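Long-range contacts in nickel ABC transporter (Nickel-binding protein) (Bacillus halodurans, PDB 3T66), which is a family 5 solute-binding protein that probably captures nickel or peptides for uptake by an ABC transporter: residues A[41-46]-A[159-164]; A[80-85]-A[155-160]. All blocks are in the same frame, centred on the assembly; numbering follows the deposited sequence.

Interaction 1 (A[41-46]-A[159-164]); sequences ITETLV and TGPFAL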
loop_
_atom_site.group_PDB
_atom_site.type_symbol
_atom_site.label_atom_id
_atom_site.label_comp_id
_atom_site.label_asym_id
_atom_site.label_seq_id
_atom_site.Cartn_x
_atom_site.Cartn_y
_atom_site.Cartn_z
ATOM N N ILE A 41 -14.183 14.422 3.900
ATOM C CA ILE A 41 -14.590 15.188 5.074
ATOM C C ILE A 41 -13.355 15.779 5.757
ATOM O O ILE A 41 -13.378 16.890 6.338
ATOM C CB ILE A 41 -15.348 14.297 6.092
ATOM C CG1 ILE A 41 -16.615 13.749 5.453
ATOM C CG2 ILE A 41 -15.718 15.077 7.300
ATOM C CD1 ILE A 41 -16.984 12.390 5.887
ATOM N N THR A 42 -12.272 15.032 5.628
ATOM C CA THR A 42 -11.210 15.043 6.594
ATOM C C THR A 42 -9.888 14.876 5.859
ATOM O O THR A 42 -9.861 14.242 4.795
ATOM C CB THR A 42 -11.519 13.896 7.617
ATOM O OG1 THR A 42 -11.946 14.462 8.858
ATOM C CG2 THR A 42 -10.333 12.976 7.887
ATOM N N GLU A 43 -8.820 15.462 6.405
ATOM C CA GLU A 43 -7.484 15.485 5.784
ATOM C C GLU A 43 -6.344 15.379 6.792
ATOM O O GLU A 43 -6.553 15.486 7.988
ATOM C CB GLU A 43 -7.316 16.792 5.034
ATOM C CG GLU A 43 -8.408 17.036 4.045
ATOM C CD GLU A 43 -8.428 18.450 3.516
ATOM O OE1 GLU A 43 -8.183 19.389 4.306
ATOM O OE2 GLU A 43 -8.689 18.634 2.307
ATOM N N THR A 44 -5.114 15.250 6.328
ATOM C CA THR A 44 -4.037 14.900 7.248
ATOM C C THR A 44 -3.025 16.009 7.202
ATOM O O THR A 44 -3.125 16.856 6.320
ATOM C CB THR A 44 -3.380 13.590 6.794
ATOM O OG1 THR A 44 -3.127 13.698 5.395
ATOM C CG2 THR A 44 -4.308 12.344 7.078
ATOM N N LEU A 45 -2.054 16.021 8.107
ATOM C CA LEU A 45 -1.013 17.044 8.057
ATOM C C LEU A 45 -0.132 16.927 6.816
ATOM O O LEU A 45 0.468 17.892 6.306
ATOM C CB LEU A 45 -0.136 16.992 9.301
ATOM C CG LEU A 45 -0.786 17.132 10.691
ATOM C CD1 LEU A 45 0.201 16.996 11.854
ATOM C CD2 LEU A 45 -1.484 18.435 10.817
ATOM N N VAL A 46 -0.084 15.733 6.286
ATOM C CA VAL A 46 0.916 15.441 5.311
ATOM C C VAL A 46 0.308 14.394 4.435
ATOM O O VAL A 46 -0.546 13.698 4.905
ATOM C CB VAL A 46 2.142 15.029 6.080
ATOM C CG1 VAL A 46 2.693 13.797 5.596
ATOM C CG2 VAL A 46 3.141 16.122 5.990
ATOM N N THR A 159 -11.508 19.360 7.776
ATOM C CA THR A 159 -11.140 20.419 6.876
ATOM C C THR A 159 -11.389 20.071 5.411
ATOM O O THR A 159 -11.048 20.840 4.509
ATOM C CB THR A 159 -9.697 20.823 7.093
ATOM O OG1 THR A 159 -8.874 19.748 6.668
ATOM C CG2 THR A 159 -9.440 21.061 8.556
ATOM N N GLY A 160 -12.010 18.930 5.159
ATOM C CA GLY A 160 -12.278 18.543 3.767
ATOM C C GLY A 160 -13.177 19.501 2.994
ATOM O O GLY A 160 -13.953 20.284 3.563
ATOM N N PRO A 161 -13.087 19.429 1.680
ATOM C CA PRO A 161 -14.006 20.036 0.751
ATOM C C PRO A 161 -15.462 19.520 0.878
ATOM O O PRO A 161 -16.352 20.050 0.202
ATOM C CB PRO A 161 -13.460 19.538 -0.586
ATOM C CG PRO A 161 -12.996 18.166 -0.266
ATOM C CD PRO A 161 -12.216 18.467 1.001
ATOM N N PHE A 162 -15.738 18.490 1.665
ATOM C CA PHE A 162 -17.165 18.108 1.810
ATOM C C PHE A 162 -17.545 17.987 3.230
ATOM O O PHE A 162 -16.914 17.273 3.990
ATOM C CB PHE A 162 -17.575 16.848 1.008
ATOM C CG PHE A 162 -17.495 17.069 -0.423
ATOM C CD1 PHE A 162 -18.458 17.796 -1.060
ATOM C CD2 PHE A 162 -16.388 16.698 -1.118
ATOM C CE1 PHE A 162 -18.345 18.102 -2.394
ATOM C CE2 PHE A 162 -16.246 16.991 -2.465
ATOM C CZ PHE A 162 -17.220 17.697 -3.106
ATOM N N ALA A 163 -18.564 18.708 3.617
ATOM C CA ALA A 163 -19.020 18.520 4.954
ATOM C C ALA A 163 -20.127 17.451 4.977
ATOM O O ALA A 163 -20.806 17.186 3.985
ATOM C CB ALA A 163 -19.478 19.822 5.571
ATOM N N LEU A 164 -20.288 16.853 6.153
ATOM C CA LEU A 164 -21.202 15.764 6.345
ATOM C C LEU A 164 -22.608 16.304 6.524
ATOM O O LEU A 164 -22.823 17.176 7.331
ATOM C CB LEU A 164 -20.746 14.984 7.564
ATOM C CG LEU A 164 -21.586 13.779 7.941
ATOM C CD1 LEU A 164 -21.718 12.793 6.803
ATOM C CD2 LEU A 164 -20.815 13.169 9.083
#
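Thr159 meets Glu43 through its hydroxyl: OG1 donates a hydrogen bond to Glu43 OE1, modelled at 2.5 Å, a length too short to be taken at face value at this resolution. The Thr159 hydroxyl sits between its own backbone N and carbonyl carbon (chi1 68°), and from there it approaches the end of a glutamate chain that runs extended beyond CG. The buried carboxylate has further partners, since OE1 also bonds Trp182 NE1 and OE2 bonds Tyr181 OH. The three groups together would be expected to limit its rotation and favour its ionised form. At Gly160 the backbones come together, with CA only 4.3 Å from Ile41 CA, and Gly160 N donates to Ile41 O at 2.7 Å. Pro161 follows, its ring presenting CD to Glu43 OE2 at 3.8 Å, so a ring carbon packs beside the carboxylate. At Phe162 the main chain makes the contact: its carbonyl O receives a nearly straight CA-H...O approach from Ile41 CA (3.3 Å, 166° at the hydrogen), while Ile41 CG1 lies 3.8 Å from the same oxygen. From Ile41 to Glu43 and from Thr159 to Phe162 the chains run in roughly opposite directions, 143° apart. Beyond them the Phe162 ring turns away to Leu175 and Ser186. The contact joins the loop between helix 35-38 and strand 46-48 to the start of strand 162-168; Ile41 and Phe162 both rest on Leu175 of the antiparallel neighbour 172-177, and Thr42 packs against Pro36 and Val37 of the helix.

Interaction 2 (A[80-85]-A[155-160]); sequences TFQNGK and HPVGTG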
loop_
_atom_site.group_PDB
_atom_site.type_symbol
_atom_site.label_atom_id
_atom_site.label_comp_id
_atom_site.label_asym_id
_atom_site.label_seq_id
_atom_site.Cartn_x
_atom_site.Cartn_y
_atom_site.Cartn_z
ATOM N N THR A 80 -9.521 26.525 7.631
ATOM C CA THR A 80 -10.617 26.517 8.568
ATOM C C THR A 80 -11.373 25.206 8.484
ATOM O O THR A 80 -11.537 24.638 7.381
ATOM C CB THR A 80 -11.683 27.620 8.263
ATOM O OG1 THR A 80 -12.321 27.361 6.991
ATOM C CG2 THR A 80 -11.091 29.071 8.325
ATOM N N PHE A 81 -11.877 24.753 9.632
ATOM C CA PHE A 81 -12.819 23.628 9.675
ATOM C C PHE A 81 -14.147 23.981 9.015
ATOM O O PHE A 81 -14.506 25.125 8.877
ATOM C CB PHE A 81 -13.083 23.134 11.107
ATOM C CG PHE A 81 -11.851 22.665 11.826
ATOM C CD1 PHE A 81 -11.446 21.340 11.754
ATOM C CD2 PHE A 81 -11.082 23.557 12.586
ATOM C CE1 PHE A 81 -10.276 20.913 12.413
ATOM C CE2 PHE A 81 -9.913 23.136 13.243
ATOM C CZ PHE A 81 -9.505 21.834 13.136
ATOM N N GLN A 82 -14.860 22.951 8.591
ATOM C CA GLN A 82 -16.169 23.066 7.995
ATOM C C GLN A 82 -17.116 23.893 8.843
ATOM O O GLN A 82 -18.049 24.528 8.329
ATOM C CB GLN A 82 -16.742 21.672 7.788
ATOM C CG GLN A 82 -16.242 20.982 6.523
ATOM C CD GLN A 82 -15.729 19.603 6.784
ATOM O OE1 GLN A 82 -15.848 19.107 7.887
ATOM N NE2 GLN A 82 -15.113 18.987 5.776
ATOM N N ASN A 83 -16.896 23.905 10.148
ATOM C CA ASN A 83 -17.794 24.667 10.990
ATOM C C ASN A 83 -17.338 26.113 11.063
ATOM O O ASN A 83 -18.001 26.898 11.668
ATOM C CB ASN A 83 -17.903 24.050 12.383
ATOM C CG ASN A 83 -16.634 24.223 13.194
ATOM O OD1 ASN A 83 -15.696 24.897 12.754
ATOM N ND2 ASN A 83 -16.587 23.601 14.367
ATOM N N GLY A 84 -16.210 26.464 10.456
ATOM C CA GLY A 84 -15.749 27.846 10.435
ATOM C C GLY A 84 -14.567 28.155 11.349
ATOM O O GLY A 84 -13.798 29.065 11.053
ATOM N N LYS A 85 -14.399 27.413 12.449
ATOM C CA LYS A 85 -13.339 27.714 13.430
ATOM C C LYS A 85 -11.951 27.666 12.765
ATOM O O LYS A 85 -11.738 26.887 11.803
ATOM C CB LYS A 85 -13.407 26.787 14.653
ATOM N N HIS A 155 -20.770 12.451 13.000
ATOM C CA HIS A 155 -20.647 13.831 12.570
ATOM C C HIS A 155 -19.266 14.418 12.842
ATOM O O HIS A 155 -19.109 15.260 13.722
ATOM C CB HIS A 155 -21.716 14.685 13.238
ATOM C CG HIS A 155 -22.206 15.804 12.380
ATOM N ND1 HIS A 155 -21.360 16.753 11.844
ATOM C CD2 HIS A 155 -23.456 16.136 11.969
ATOM C CE1 HIS A 155 -22.065 17.620 11.136
ATOM N NE2 HIS A 155 -23.338 17.263 11.191
ATOM N N PRO A 156 -18.258 13.959 12.092
ATOM C CA PRO A 156 -16.905 14.518 12.171
ATOM C C PRO A 156 -16.729 15.891 11.480
ATOM O O PRO A 156 -17.134 16.103 10.346
ATOM C CB PRO A 156 -16.039 13.440 11.491
ATOM C CG PRO A 156 -16.969 12.617 10.670
ATOM C CD PRO A 156 -18.329 12.720 11.283
ATOM N N VAL A 157 -16.122 16.846 12.158
ATOM C CA VAL A 157 -15.967 18.139 11.510
ATOM C C VAL A 157 -14.529 18.396 11.209
ATOM O O VAL A 157 -13.743 18.679 12.110
ATOM C CB VAL A 157 -16.662 19.281 12.284
ATOM C CG1 VAL A 157 -16.000 20.631 12.000
ATOM C CG2 VAL A 157 -18.093 19.321 11.829
ATOM N N GLY A 158 -14.194 18.259 9.933
ATOM C CA GLY A 158 -12.817 18.339 9.493
ATOM C C GLY A 158 -12.607 19.445 8.505
ATOM O O GLY A 158 -13.438 20.343 8.379
ATOM N N THR A 159 -11.508 19.360 7.776
ATOM C CA THR A 159 -11.140 20.419 6.876
ATOM C C THR A 159 -11.389 20.071 5.411
ATOM O O THR A 159 -11.048 20.840 4.509
ATOM C CB THR A 159 -9.697 20.823 7.093
ATOM O OG1 THR A 159 -8.874 19.748 6.668
ATOM C CG2 THR A 159 -9.440 21.061 8.556
ATOM N N GLY A 160 -12.010 18.930 5.159
ATOM C CA GLY A 160 -12.278 18.543 3.767
ATOM C C GLY A 160 -13.177 19.501 2.994
ATOM O O GLY A 160 -13.953 20.284 3.563
#
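Gln82 N, within the type I beta turn from Phe81 to Gly84, points its hydrogen at Gly158 O (3.0 Å, 163°), although the place of that oxygen is less certain. The Gln82 side chain then works along the facing backbone with both ends of its amide. OE1 accepts from Gly158 N at 2.8 Å, the donor standing 38° above the amide carbonyl plane, and NE2 donates to Gly160 O, also at 2.8 Å. A bend at chi2 (130°) lays the amide along this strip of main chain, and NE2 also bonds Ile41 O. Shortened to an alanine, this position would lose the amide and is likely to leave Gly158 N, Gly160 O and Ile41 O without their side-chain partner. Val157 CG1 lies against Phe81 CB (3.9 Å) and Asn83 CG (3.8 Å), the asparagine and valine side chains crossing at about a right angle. Gly158 CA lies in plane at the edge of the Phe81 ring, and Thr159 CG2 approaches CD1 of that ring obliquely at 3.8 Å. Asn83 ND2 bonds Asp146 and Glu149, while OD1 accepts from Lys85 N, forming an Asx turn. With Gly84 N bonded to Phe81 O and Phe81 N to Lys85 O, residues 81-85 have the pattern of a type I turn followed by a G1 bulge.

Overall arrangement
Interactions 1 and 2 have centres about 7 Å apart and share Thr159 and Gly160. Along the chain 41-46 comes first, then 80-85, and both meet the later run 155-164, which leads into strand 162-168. One loop lies between helix 35-38 and strand 46-48, the other between strand 70-75 and helix 89-100. The two contacts also touch each other, with Ile41 CG2 3.5 Å from Pro156 O. Asp179, a calcium ligand in a structure of this protein though not in this chain here, has its side chain about 9 Å from those of Phe162 and Thr80. Loops far apart in sequence are thus held together at the entry to one strand, on the same side of the chain's centre.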